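Local coordinates for protein pyruvate formate-lyase 2 (Archaeoglobus fulgidus, PDB 2F3O) that is a glycyl radical enzyme of unsettled substrate, probably a lyase whose chemistry depends on an organic radical carried by the protein chain itself, at residues A[273-279]-A[333-339]; A[352-357]-A[380-385]; A[369-374]-A[395-401]; A[426-430]-A[686-690]. One frame throughout, in Å; residues are numbered along the deposited sequence.

Contact 1 (A[273-279]-A[333-339])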
loop_
_atom_site.group_PDB
_atom_site.type_symbol
_atom_site.label_atom_id
_atom_site.label_comp_id
_atom_site.label_asym_id
_atom_site.label_seq_id
_atom_site.Cartn_x
_atom_site.Cartn_y
_atom_site.Cartn_z
ATOM N N ILE A 273 5.721 -24.068 -23.181
ATOM C CA ILE A 273 6.900 -23.480 -22.576
ATOM C C ILE A 273 7.819 -23.082 -23.720
ATOM O O ILE A 273 8.389 -23.932 -24.385
ATOM C CB ILE A 273 7.606 -24.483 -21.670
ATOM C CG1 ILE A 273 6.625 -25.064 -20.671
ATOM C CG2 ILE A 273 8.757 -23.834 -20.943
ATOM C CD1 ILE A 273 7.252 -26.063 -19.750
ATOM N N SER A 274 7.953 -21.785 -23.960
ATOM C CA SER A 274 8.543 -21.308 -25.206
ATOM C C SER A 274 9.858 -20.586 -24.998
ATOM O O SER A 274 10.237 -20.278 -23.869
ATOM C CB SER A 274 7.548 -20.408 -25.923
ATOM O OG SER A 274 6.311 -21.095 -26.091
ATOM N N MET A 275 10.570 -20.323 -26.084
ATOM C CA MET A 275 11.921 -19.795 -25.965
ATOM C C MET A 275 12.050 -18.312 -26.302
ATOM O O MET A 275 13.117 -17.723 -26.135
ATOM C CB MET A 275 12.889 -20.621 -26.804
ATOM C CG MET A 275 13.255 -21.947 -26.169
ATOM S SD MET A 275 13.972 -23.086 -27.380
ATOM C CE MET A 275 12.564 -24.164 -27.682
ATOM N N GLY A 276 10.969 -17.712 -26.782
ATOM C CA GLY A 276 10.936 -16.270 -26.988
ATOM C C GLY A 276 11.648 -15.771 -28.214
ATOM O O GLY A 276 11.749 -16.461 -29.215
ATOM N N ARG A 277 12.162 -14.559 -28.142
ATOM C CA ARG A 277 12.864 -13.993 -29.289
ATOM C C ARG A 277 14.299 -14.482 -29.394
ATOM O O ARG A 277 15.249 -13.711 -29.242
ATOM C CB ARG A 277 12.823 -12.481 -29.252
ATOM C CG ARG A 277 11.431 -11.942 -29.288
ATOM C CD ARG A 277 11.461 -10.445 -29.337
ATOM N NE ARG A 277 11.681 -9.984 -30.694
ATOM C CZ ARG A 277 11.686 -8.705 -31.012
ATOM N NH1 ARG A 277 11.486 -7.824 -30.054
ATOM N NH2 ARG A 277 11.873 -8.309 -32.268
ATOM N N ILE A 278 14.407 -15.767 -29.713
ATOM C CA ILE A 278 15.643 -16.519 -29.786
ATOM C C ILE A 278 16.644 -15.973 -30.802
ATOM O O ILE A 278 17.846 -16.069 -30.590
ATOM C CB ILE A 278 15.319 -18.005 -30.043
ATOM C CG1 ILE A 278 16.483 -18.914 -29.676
ATOM C CG2 ILE A 278 14.854 -18.223 -31.467
ATOM C CD1 ILE A 278 16.088 -20.366 -29.531
ATOM N N ASP A 279 16.156 -15.355 -31.876
ATOM C CA ASP A 279 17.049 -14.780 -32.878
ATOM C C ASP A 279 17.678 -13.479 -32.394
ATOM O O ASP A 279 18.774 -13.107 -32.822
ATOM C CB ASP A 279 16.340 -14.588 -34.225
ATOM C CG ASP A 279 15.208 -13.594 -34.156
ATOM O OD1 ASP A 279 14.419 -13.619 -33.192
ATOM O OD2 ASP A 279 15.089 -12.787 -35.095
ATOM N N GLN A 333 6.308 -25.954 -27.860
ATOM C CA GLN A 333 7.435 -25.127 -27.485
ATOM C C GLN A 333 7.663 -24.173 -28.627
ATOM O O GLN A 333 8.181 -24.560 -29.655
ATOM C CB GLN A 333 8.699 -25.962 -27.279
ATOM C CG GLN A 333 8.698 -26.787 -26.018
ATOM C CD GLN A 333 9.708 -27.896 -26.076
ATOM O OE1 GLN A 333 10.908 -27.663 -25.965
ATOM N NE2 GLN A 333 9.226 -29.119 -26.244
ATOM N N ALA A 334 7.274 -22.922 -28.446
ATOM C CA ALA A 334 7.332 -21.978 -29.531
ATOM C C ALA A 334 8.655 -21.245 -29.620
ATOM O O ALA A 334 9.406 -21.165 -28.663
ATOM C CB ALA A 334 6.210 -20.998 -29.418
ATOM N N VAL A 335 8.927 -20.684 -30.782
ATOM C CA VAL A 335 10.135 -19.931 -30.963
ATOM C C VAL A 335 9.717 -18.671 -31.726
ATOM O O VAL A 335 8.862 -18.759 -32.607
ATOM C CB VAL A 335 11.189 -20.843 -31.672
ATOM C CG1 VAL A 335 11.304 -20.596 -33.170
ATOM C CG2 VAL A 335 12.536 -20.767 -30.972
ATOM N N THR A 336 10.229 -17.497 -31.342
ATOM C CA THR A 336 9.863 -16.237 -32.018
ATOM C C THR A 336 11.045 -15.604 -32.755
ATOM O O THR A 336 12.051 -15.245 -32.139
ATOM C CB THR A 336 9.293 -15.189 -31.035
ATOM O OG1 THR A 336 8.290 -15.789 -30.214
ATOM C CG2 THR A 336 8.706 -13.987 -31.768
ATOM N N ILE A 337 10.923 -15.474 -34.074
ATOM C CA ILE A 337 11.940 -14.808 -34.878
ATOM C C ILE A 337 11.410 -13.553 -35.579
ATOM O O ILE A 337 10.211 -13.419 -35.824
ATOM C CB ILE A 337 12.596 -15.773 -35.925
ATOM C CG1 ILE A 337 11.600 -16.202 -37.013
ATOM C CG2 ILE A 337 13.180 -16.993 -35.249
ATOM C CD1 ILE A 337 12.175 -17.210 -37.979
ATOM N N GLY A 338 12.310 -12.637 -35.912
ATOM C CA GLY A 338 11.936 -11.428 -36.647
ATOM C C GLY A 338 11.324 -10.353 -35.782
ATOM O O GLY A 338 11.308 -10.460 -34.560
ATOM N N GLY A 339 10.821 -9.301 -36.401
ATOM C CA GLY A 339 10.150 -8.249 -35.651
ATOM C C GLY A 339 11.009 -7.017 -35.524
ATOM O O GLY A 339 12.052 -6.918 -36.163
HETATM O O HOH W 1 8.559 -18.081 -28.227
#
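Ser274 and Ala334 begin a seam in which the connection 273-279 runs along strand 334-338, an edge strand of a five-stranded sheet in the alpha/beta core of the glycyl radical fold. Neighbouring strand 368-373 uses the polar groups of Val335, while those of Ala334 and Thr336 face this connection. Met275 N gives Ala334 O a nearly straight bond of 3.0 Å, and Ala334 N donates to Ser274 OG. Ser274 OG also meets Ala272 O, and a serine suits a place where a small side chain must both give and take a bond. Gly276 accepts Thr336 N from above its carbonyl plane; its phi of 78° is easiest for a residue without CB. An inverse gamma turn centred on Arg277 then leads into the helix, where Asp279 crosses back to the strand. With chi1 at 64°, its CG lies between backbone N and carbonyl carbon and the carboxylate faces the strand. Asp279 CB rests 4.1 Å from Ile337 CG2, CG comes 3.6 Å from Ile337 CA, and OD1 sits beside that same CA. The second oxygen, OD2, takes Gly338 N at 2.9 Å, the N-H pointing straight (172°) but arriving from above the carboxylate plane; Thr352 OG1 is another partner. Ile278 packs its CG2 on Val335 CG2 at 3.5 Å, the two side chains crossing at a slant. At the far end Arg277 NH2 reaches Gly338 O and Cys340 O. Between the backbones one water accepts from Gly276 N at 2.8 Å and lies 3.0 Å from Thr336 OG1, a hydroxyl also bonded to Thr423.

Contact 2 (A[352-357]-A[380-385])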
loop_
_atom_site.group_PDB
_atom_site.type_symbol
_atom_site.label_atom_id
_atom_site.label_comp_id
_atom_site.label_asym_id
_atom_site.label_seq_id
_atom_site.Cartn_x
_atom_site.Cartn_y
_atom_site.Cartn_z
ATOM N N THR A 352 18.163 -14.585 -37.927
ATOM C CA THR A 352 16.744 -14.721 -38.251
ATOM C C THR A 352 16.601 -15.605 -39.475
ATOM O O THR A 352 15.823 -16.564 -39.466
ATOM C CB THR A 352 16.082 -13.370 -38.561
ATOM O OG1 THR A 352 16.374 -12.439 -37.520
ATOM C CG2 THR A 352 14.597 -13.524 -38.704
ATOM N N TYR A 353 17.388 -15.289 -40.507
ATOM C CA TYR A 353 17.387 -16.027 -41.773
ATOM C C TYR A 353 17.762 -17.489 -41.578
ATOM O O TYR A 353 17.117 -18.388 -42.125
ATOM C CB TYR A 353 18.370 -15.388 -42.750
ATOM C CG TYR A 353 17.905 -14.085 -43.345
ATOM C CD1 TYR A 353 18.356 -12.871 -42.843
ATOM C CD2 TYR A 353 17.030 -14.067 -44.426
ATOM C CE1 TYR A 353 17.939 -11.665 -43.397
ATOM C CE2 TYR A 353 16.601 -12.871 -44.985
ATOM C CZ TYR A 353 17.055 -11.671 -44.468
ATOM O OH TYR A 353 16.627 -10.476 -45.025
ATOM N N LEU A 354 18.815 -17.700 -40.791
ATOM C CA LEU A 354 19.290 -19.027 -40.431
ATOM C C LEU A 354 18.180 -19.859 -39.851
ATOM O O LEU A 354 17.970 -20.986 -40.261
ATOM C CB LEU A 354 20.402 -18.939 -39.394
ATOM C CG LEU A 354 21.803 -19.187 -39.914
ATOM C CD1 LEU A 354 22.672 -19.641 -38.751
ATOM C CD2 LEU A 354 21.766 -20.232 -41.027
ATOM N N MET A 355 17.451 -19.276 -38.914
ATOM C CA MET A 355 16.400 -19.992 -38.241
ATOM C C MET A 355 15.243 -20.372 -39.155
ATOM O O MET A 355 14.609 -21.396 -38.944
ATOM C CB MET A 355 15.951 -19.222 -37.012
ATOM C CG MET A 355 16.925 -19.404 -35.891
ATOM S SD MET A 355 16.743 -18.147 -34.651
ATOM C CE MET A 355 18.054 -18.564 -33.517
ATOM N N LEU A 356 15.010 -19.565 -40.186
ATOM C CA LEU A 356 13.993 -19.851 -41.185
ATOM C C LEU A 356 14.437 -21.050 -42.014
ATOM O O LEU A 356 13.629 -21.933 -42.321
ATOM C CB LEU A 356 13.805 -18.638 -42.097
ATOM C CG LEU A 356 12.460 -18.220 -42.701
ATOM C CD1 LEU A 356 12.744 -17.473 -43.987
ATOM C CD2 LEU A 356 11.472 -19.357 -42.965
ATOM N N GLU A 357 15.724 -21.071 -42.361
ATOM C CA GLU A 357 16.316 -22.148 -43.162
ATOM C C GLU A 357 16.253 -23.507 -42.504
ATOM O O GLU A 357 15.847 -24.467 -43.143
ATOM C CB GLU A 357 17.772 -21.854 -43.461
ATOM C CG GLU A 357 18.043 -21.163 -44.754
ATOM C CD GLU A 357 19.480 -21.389 -45.173
ATOM O OE1 GLU A 357 20.260 -20.405 -45.158
ATOM O OE2 GLU A 357 19.836 -22.562 -45.471
ATOM N N SER A 380 13.802 -9.047 -49.007
ATOM C CA SER A 380 14.389 -10.377 -49.168
ATOM C C SER A 380 13.805 -11.369 -48.186
ATOM O O SER A 380 13.477 -12.496 -48.556
ATOM C CB SER A 380 15.898 -10.326 -49.004
ATOM O OG SER A 380 16.254 -9.244 -48.171
ATOM N N PHE A 381 13.638 -10.931 -46.945
ATOM C CA PHE A 381 13.111 -11.799 -45.916
ATOM C C PHE A 381 11.671 -12.232 -46.204
ATOM O O PHE A 381 11.316 -13.394 -45.995
ATOM C CB PHE A 381 13.249 -11.170 -44.525
ATOM C CG PHE A 381 12.824 -12.089 -43.419
ATOM C CD1 PHE A 381 13.484 -13.297 -43.217
ATOM C CD2 PHE A 381 11.753 -11.773 -42.607
ATOM C CE1 PHE A 381 13.085 -14.165 -42.221
ATOM C CE2 PHE A 381 11.355 -12.628 -41.606
ATOM C CZ PHE A 381 12.014 -13.827 -41.410
ATOM N N LEU A 382 10.862 -11.309 -46.717
ATOM C CA LEU A 382 9.479 -11.627 -47.113
ATOM C C LEU A 382 9.404 -12.590 -48.303
ATOM O O LEU A 382 8.511 -13.437 -48.362
ATOM C CB LEU A 382 8.696 -10.351 -47.445
ATOM C CG LEU A 382 8.293 -9.378 -46.339
ATOM C CD1 LEU A 382 7.210 -8.426 -46.843
ATOM C CD2 LEU A 382 7.801 -10.160 -45.150
ATOM N N LYS A 383 10.342 -12.436 -49.242
ATOM C CA LYS A 383 10.476 -13.341 -50.392
ATOM C C LYS A 383 10.802 -14.740 -49.903
ATOM O O LYS A 383 10.148 -15.711 -50.284
ATOM C CB LYS A 383 11.579 -12.870 -51.353
ATOM C CG LYS A 383 11.141 -11.829 -52.382
ATOM C CD LYS A 383 11.994 -11.922 -53.651
ATOM C CE LYS A 383 11.496 -10.971 -54.733
ATOM N NZ LYS A 383 11.504 -9.555 -54.264
ATOM N N ARG A 384 11.793 -14.803 -49.015
ATOM C CA ARG A 384 12.290 -16.043 -48.452
ATOM C C ARG A 384 11.275 -16.755 -47.572
ATOM O O ARG A 384 11.290 -17.975 -47.471
ATOM C CB ARG A 384 13.560 -15.762 -47.670
ATOM C CG ARG A 384 14.537 -16.904 -47.711
ATOM C CD ARG A 384 15.975 -16.391 -47.715
ATOM N NE ARG A 384 16.852 -17.294 -46.969
ATOM C CZ ARG A 384 18.180 -17.205 -46.929
ATOM N NH1 ARG A 384 18.808 -16.244 -47.605
ATOM N NH2 ARG A 384 18.877 -18.082 -46.212
ATOM N N LEU A 385 10.400 -15.986 -46.935
ATOM C CA LEU A 385 9.279 -16.543 -46.202
ATOM C C LEU A 385 8.283 -17.130 -47.167
ATOM O O LEU A 385 7.754 -18.214 -46.938
ATOM C CB LEU A 385 8.558 -15.451 -45.436
ATOM C CG LEU A 385 9.004 -15.089 -44.033
ATOM C CD1 LEU A 385 8.464 -13.704 -43.718
ATOM C CD2 LEU A 385 8.500 -16.132 -43.042
#
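Helices 352-357 and 380-385 run almost parallel, 7° apart with axes 11.1 Å from each other, a spacing that long side chains such as Tyr353 and Phe381 can span. Phe381 turns an edge to the face of Tyr353 in a T-shaped pair: ring centroids lie 5.3 Å apart, planes stand at 86°, and Phe381 CD1 approaches Tyr353 CE2 to 3.6 Å. Phe381 CG is anti to the backbone N (chi1 -175°), which swings the ring across the groove, where Leu356 CD1 and Thr352 CG2 also touch it. Leucine suits this inner position because its branched end fills the angle between Phe381 and the CB of Arg384. Toward solvent the contact becomes polar. Arg384 passes across Tyr353, whose CD2 lies over one face of the guanidinium, and extends NH2 to Glu357 OE1 in a salt bridge of 2.9 Å, the two flat groups turned well out of one plane. Tyrosine serves both sides here, its ring among apolar groups and its OH meeting Ser380 OG in a weak bond of 3.4 Å. Phe381 and Leu385 also pack on strand 368-373, so the pair forms part of a helical layer laid on one face of a beta sheet, as in alpha/beta folds.

Contact 3 (A[369-374]-A[395-401]); sequences VHVRIN and NLALFFD
His370 and Phe399 meet across adjacent parallel strands, 369-373 and 396-400, joined through helix 379-390 as a beta-alpha-beta unit of the enzyme's alpha/beta core. The backbone bonds form the usual parallel ladder: Val371 N donates to Ala397 O and Val371 O accepts from Phe399 N, both at 2.8 Å, and Ile373 repeats the pattern with Phe399 O and Asp401 N. Aromatic and apolar contacts divide between the two sheet faces. On one, Phe399 CZ stands 3.9 Å above the centre of the His370 ring with the planes oblique, at 57°; the imidazole brings nitrogens to an otherwise aromatic contact, and ND1 bonds Thr423 OG1. On the other, beta-branched Val371 and Ile373 suit the extended chain and press on Leu398 CD2. Ile373 lies alongside Phe400, its CD1 3.6 Å from CE2 of that ring, with helix 379-390 packed on Ile373. The ionic contact closes the strand ends. Arg372 grips Asp401 side-on, NE to OD1 at 2.8 Å and NH2 to OD2 at 3.1 Å, with guanidinium and carboxylate planes 75° apart. A bend at chi3 (49°) turns the arginine head toward the acid; NH2 also bonds Leu419 O and NH1 bonds Tyr421 O. Aspartate suits the start of helix 401-410, where its charge probably meets the helix dipole favourably. Replacing Asp401 by an alanine would probably leave this buried guanidinium short of its counter-charge and Asn374 ND2 without its acceptor. That amide holds the carboxylate from the face opposite Arg372, Asn374 ND2 reaching Asp401 OD2 at 2.7 Å.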
loop_
_atom_site.group_PDB
_atom_site.type_symbol
_atom_site.label_atom_id
_atom_site.label_comp_id
_atom_site.label_asym_id
_atom_site.label_seq_id
_atom_site.Cartn_x
_atom_site.Cartn_y
_atom_site.Cartn_z
ATOM N N VAL A 369 7.226 -22.503 -34.918
ATOM C CA VAL A 369 7.963 -21.294 -35.290
ATOM C C VAL A 369 7.103 -20.091 -35.698
ATOM O O VAL A 369 6.256 -20.159 -36.598
ATOM C CB VAL A 369 9.187 -21.593 -36.167
ATOM C CG1 VAL A 369 9.185 -23.053 -36.548
ATOM C CG2 VAL A 369 9.304 -20.644 -37.337
ATOM N N HIS A 370 7.338 -18.990 -34.997
ATOM C CA HIS A 370 6.512 -17.816 -35.109
ATOM C C HIS A 370 7.312 -16.666 -35.636
ATOM O O HIS A 370 8.322 -16.283 -35.057
ATOM C CB HIS A 370 5.977 -17.456 -33.748
ATOM C CG HIS A 370 5.028 -18.463 -33.193
ATOM N ND1 HIS A 370 4.738 -18.550 -31.852
ATOM C CD2 HIS A 370 4.296 -19.425 -33.797
ATOM C CE1 HIS A 370 3.860 -19.511 -31.651
ATOM N NE2 HIS A 370 3.579 -20.064 -32.816
ATOM N N VAL A 371 6.870 -16.117 -36.757
ATOM C CA VAL A 371 7.637 -15.082 -37.430
ATOM C C VAL A 371 6.911 -13.755 -37.325
ATOM O O VAL A 371 5.807 -13.599 -37.838
ATOM C CB VAL A 371 7.888 -15.413 -38.918
ATOM C CG1 VAL A 371 8.976 -14.531 -39.471
ATOM C CG2 VAL A 371 8.274 -16.863 -39.096
ATOM N N ARG A 372 7.536 -12.810 -36.634
ATOM C CA ARG A 372 7.052 -11.444 -36.581
ATOM C C ARG A 372 7.482 -10.680 -37.840
ATOM O O ARG A 372 8.671 -10.630 -38.196
ATOM C CB ARG A 372 7.592 -10.735 -35.336
ATOM C CG ARG A 372 6.918 -11.081 -34.018
ATOM C CD ARG A 372 7.549 -10.291 -32.854
ATOM N NE ARG A 372 7.663 -8.865 -33.151
ATOM C CZ ARG A 372 8.081 -7.939 -32.293
ATOM N NH1 ARG A 372 8.397 -8.285 -31.056
ATOM N NH2 ARG A 372 8.156 -6.663 -32.661
ATOM N N ILE A 373 6.506 -10.104 -38.530
ATOM C CA ILE A 373 6.803 -9.203 -39.627
ATOM C C ILE A 373 6.027 -7.918 -39.462
ATOM O O ILE A 373 5.005 -7.870 -38.755
ATOM C CB ILE A 373 6.449 -9.803 -40.985
ATOM C CG1 ILE A 373 5.065 -10.405 -40.960
ATOM C CG2 ILE A 373 7.431 -10.890 -41.381
ATOM C CD1 ILE A 373 4.799 -11.190 -42.197
ATOM N N ASN A 374 6.516 -6.875 -40.120
ATOM C CA ASN A 374 5.905 -5.554 -40.046
ATOM C C ASN A 374 6.167 -4.796 -41.327
ATOM O O ASN A 374 6.760 -5.334 -42.261
ATOM C CB ASN A 374 6.443 -4.763 -38.847
ATOM C CG ASN A 374 7.964 -4.773 -38.760
ATOM O OD1 ASN A 374 8.650 -4.186 -39.584
ATOM N ND2 ASN A 374 8.488 -5.424 -37.746
ATOM N N ASN A 395 4.701 -25.009 -41.615
ATOM C CA ASN A 395 5.215 -25.014 -40.248
ATOM C C ASN A 395 5.622 -23.627 -39.738
ATOM O O ASN A 395 6.451 -23.499 -38.829
ATOM C CB ASN A 395 6.350 -26.036 -40.087
ATOM C CG ASN A 395 7.613 -25.709 -40.921
ATOM O OD1 ASN A 395 8.641 -26.353 -40.747
ATOM N ND2 ASN A 395 7.541 -24.736 -41.808
ATOM N N LEU A 396 5.038 -22.602 -40.357
ATOM C CA LEU A 396 5.299 -21.203 -40.035
ATOM C C LEU A 396 4.020 -20.543 -39.583
ATOM O O LEU A 396 2.939 -20.946 -39.988
ATOM C CB LEU A 396 5.782 -20.460 -41.277
ATOM C CG LEU A 396 7.247 -20.055 -41.400
ATOM C CD1 LEU A 396 8.130 -21.120 -40.836
ATOM C CD2 LEU A 396 7.609 -19.777 -42.851
ATOM N N ALA A 397 4.132 -19.525 -38.740
ATOM C CA ALA A 397 2.992 -18.658 -38.477
ATOM C C ALA A 397 3.471 -17.236 -38.575
ATOM O O ALA A 397 4.592 -16.924 -38.169
ATOM C CB ALA A 397 2.417 -18.913 -37.134
ATOM N N LEU A 398 2.624 -16.372 -39.117
ATOM C CA LEU A 398 3.003 -14.988 -39.342
ATOM C C LEU A 398 2.272 -14.060 -38.392
ATOM O O LEU A 398 1.056 -14.127 -38.264
ATOM C CB LEU A 398 2.736 -14.606 -40.799
ATOM C CG LEU A 398 3.629 -15.364 -41.786
ATOM C CD1 LEU A 398 3.220 -15.061 -43.195
ATOM C CD2 LEU A 398 5.094 -15.002 -41.568
ATOM N N PHE A 399 3.024 -13.200 -37.720
ATOM C CA PHE A 399 2.462 -12.295 -36.727
ATOM C C PHE A 399 2.733 -10.854 -37.138
ATOM O O PHE A 399 3.880 -10.469 -37.391
ATOM C CB PHE A 399 3.080 -12.573 -35.360
ATOM C CG PHE A 399 2.633 -13.869 -34.737
ATOM C CD1 PHE A 399 3.198 -15.072 -35.111
ATOM C CD2 PHE A 399 1.657 -13.877 -33.762
ATOM C CE1 PHE A 399 2.769 -16.245 -34.541
ATOM C CE2 PHE A 399 1.243 -15.050 -33.182
ATOM C CZ PHE A 399 1.800 -16.233 -33.568
ATOM N N PHE A 400 1.680 -10.052 -37.208
ATOM C CA PHE A 400 1.803 -8.696 -37.735
ATOM C C PHE A 400 1.939 -7.683 -36.611
ATOM O O PHE A 400 1.011 -7.512 -35.824
ATOM C CB PHE A 400 0.636 -8.399 -38.683
ATOM C CG PHE A 400 0.598 -9.331 -39.877
ATOM C CD1 PHE A 400 -0.204 -10.464 -39.876
ATOM C CD2 PHE A 400 1.419 -9.109 -40.979
ATOM C CE1 PHE A 400 -0.205 -11.341 -40.952
ATOM C CE2 PHE A 400 1.413 -9.990 -42.064
ATOM C CZ PHE A 400 0.601 -11.104 -42.046
ATOM N N ASP A 401 3.108 -7.046 -36.538
ATOM C CA ASP A 401 3.491 -6.200 -35.401
ATOM C C ASP A 401 2.525 -5.071 -35.062
ATOM O O ASP A 401 2.199 -4.853 -33.906
ATOM C CB ASP A 401 4.873 -5.596 -35.625
ATOM C CG ASP A 401 5.977 -6.543 -35.282
ATOM O OD1 ASP A 401 5.676 -7.623 -34.742
ATOM O OD2 ASP A 401 7.146 -6.204 -35.534
#

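Contact 4 (A[426-430]-A[686-690]); sequences CVEIA and PNGAS
Glu428, lying alongside Asn687, has its OE2 gripped by the backbone just before it: Val427 N donates at 2.9 Å on the anti side of the carboxylate, and Cys426 N adds a weaker, more bent bond. A chain bent at chi2 (102°) folds the acid back over these amides, while OE1 bonds Ser439 OG and a bound glycerol. Asn687 runs beside it, its ND2 3.8 Å from Glu428 CG and bonded to Ser439 O. The other end of that amide crosses the contact through a water, which donates to Asn687 OD1 at 2.8 Å and to Ile429 O at 2.7 Å. The run Cys-Val-Glu is consistent with the cysteine loop inside the barrel of glycyl radical enzymes, and here it packs against a loop of the C-terminal glycine radical region. An alanine in place of Glu428 would probably leave Val427 N and Ser439 OG without this partner and the turn of the loop less firmly held. The backbones approach closely at Gly688, where any CB would run into Val427 O; the glycine CA instead gives that oxygen a CA-H...O contact. In the same manner Glu428 CA meets Asn687 O at 3.3 Å. Val427 spreads its branches round Ala689 O, with CG1 3.8 Å from Ser690 CB, and Ile429 lays CG1 against Pro686 O at 3.4 Å.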
loop_
_atom_site.group_PDB
_atom_site.type_symbol
_atom_site.label_atom_id
_atom_site.label_comp_id
_atom_site.label_asym_id
_atom_site.label_seq_id
_atom_site.Cartn_x
_atom_site.Cartn_y
_atom_site.Cartn_z
ATOM N N CYS A 426 0.331 -21.500 -29.622
ATOM C CA CYS A 426 -0.093 -21.311 -30.991
ATOM C C CYS A 426 0.087 -19.886 -31.490
ATOM O O CYS A 426 0.923 -19.608 -32.367
ATOM C CB CYS A 426 -1.563 -21.609 -31.112
ATOM S SG CYS A 426 -2.009 -23.147 -30.434
ATOM N N VAL A 427 -0.767 -18.994 -30.982
ATOM C CA VAL A 427 -0.887 -17.631 -31.522
ATOM C C VAL A 427 -0.835 -16.541 -30.453
ATOM O O VAL A 427 -0.963 -15.354 -30.769
ATOM C CB VAL A 427 -2.210 -17.436 -32.338
ATOM C CG1 VAL A 427 -2.351 -18.490 -33.401
ATOM C CG2 VAL A 427 -3.428 -17.454 -31.429
ATOM N N GLU A 428 -0.659 -16.952 -29.197
ATOM C CA GLU A 428 -0.668 -16.050 -28.040
ATOM C C GLU A 428 0.517 -15.089 -27.966
ATOM O O GLU A 428 1.664 -15.482 -28.185
ATOM C CB GLU A 428 -0.736 -16.863 -26.766
ATOM C CG GLU A 428 -1.837 -17.898 -26.799
ATOM C CD GLU A 428 -1.321 -19.293 -27.088
ATOM O OE1 GLU A 428 -0.806 -19.945 -26.163
ATOM O OE2 GLU A 428 -1.421 -19.741 -28.245
ATOM N N ILE A 429 0.218 -13.826 -27.665
ATOM C CA ILE A 429 1.232 -12.780 -27.589
ATOM C C ILE A 429 1.321 -12.213 -26.175
ATOM O O ILE A 429 0.348 -12.253 -25.405
ATOM C CB ILE A 429 0.966 -11.653 -28.589
ATOM C CG1 ILE A 429 -0.443 -11.097 -28.417
ATOM C CG2 ILE A 429 1.143 -12.151 -30.005
ATOM C CD1 ILE A 429 -0.598 -9.743 -29.041
ATOM N N ALA A 430 2.499 -11.685 -25.845
ATOM C CA ALA A 430 2.845 -11.336 -24.464
ATOM C C ALA A 430 4.114 -10.519 -24.463
ATOM O O ALA A 430 4.962 -10.722 -25.310
ATOM C CB ALA A 430 3.042 -12.612 -23.609
ATOM N N PRO A 686 -5.991 -9.103 -26.922
ATOM C CA PRO A 686 -4.552 -9.173 -26.653
ATOM C C PRO A 686 -3.975 -10.553 -26.341
ATOM O O PRO A 686 -2.807 -10.636 -26.014
ATOM C CB PRO A 686 -4.396 -8.274 -25.430
ATOM C CG PRO A 686 -5.675 -8.469 -24.695
ATOM C CD PRO A 686 -6.740 -8.650 -25.729
ATOM N N ASN A 687 -4.757 -11.619 -26.421
ATOM C CA ASN A 687 -4.184 -12.946 -26.238
ATOM C C ASN A 687 -3.997 -13.698 -27.567
ATOM O O ASN A 687 -3.711 -14.879 -27.579
ATOM C CB ASN A 687 -5.025 -13.760 -25.259
ATOM C CG ASN A 687 -4.290 -14.977 -24.711
ATOM O OD1 ASN A 687 -3.323 -14.863 -23.962
ATOM N ND2 ASN A 687 -4.758 -16.145 -25.080
ATOM N N GLY A 688 -4.160 -12.995 -28.686
ATOM C CA GLY A 688 -3.912 -13.558 -30.021
ATOM C C GLY A 688 -5.132 -14.029 -30.797
ATOM O O GLY A 688 -6.203 -14.230 -30.227
ATOM N N ALA A 689 -4.962 -14.208 -32.103
ATOM C CA ALA A 689 -6.032 -14.736 -32.954
ATOM C C ALA A 689 -5.459 -15.745 -33.914
ATOM O O ALA A 689 -4.318 -15.621 -34.323
ATOM C CB ALA A 689 -6.702 -13.638 -33.727
ATOM N N SER A 690 -6.246 -16.750 -34.271
ATOM C CA SER A 690 -5.789 -17.733 -35.244
ATOM C C SER A 690 -6.555 -17.663 -36.560
ATOM O O SER A 690 -7.749 -17.975 -36.609
ATOM C CB SER A 690 -5.894 -19.137 -34.677
ATOM O OG SER A 690 -5.823 -20.101 -35.705
HETATM O O HOH W 2 -0.529 -14.410 -23.985
#

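In the fold
Contacts 1 and 3 share one sheet through neighbouring strands 334-338 and 368-373, their centres 10 Å apart, stitched by Val335 O to His370 N (2.8 Å) and Ile337 O to Arg372 N (2.9 Å). Contact 2 covers the outer face of that sheet, with Phe381 CZ 3.7 Å from Val371 CG1. Contact 4 lies inward, its centre 11 Å from that of contact 3 and 22 Å from that of contact 2; His370 NE2 comes 2.7 Å from Cys426 O. A glycerol, probably from the crystallisation liquor, lies about 3 Å from the Glu428 side chain, and bound glycerol is about 8 Å from those of Ser274 and of His370. Ser690 OG is hydrogen-bonded to Ala751 O, next to Gly752, the predicted radical site, consistent with an active site here.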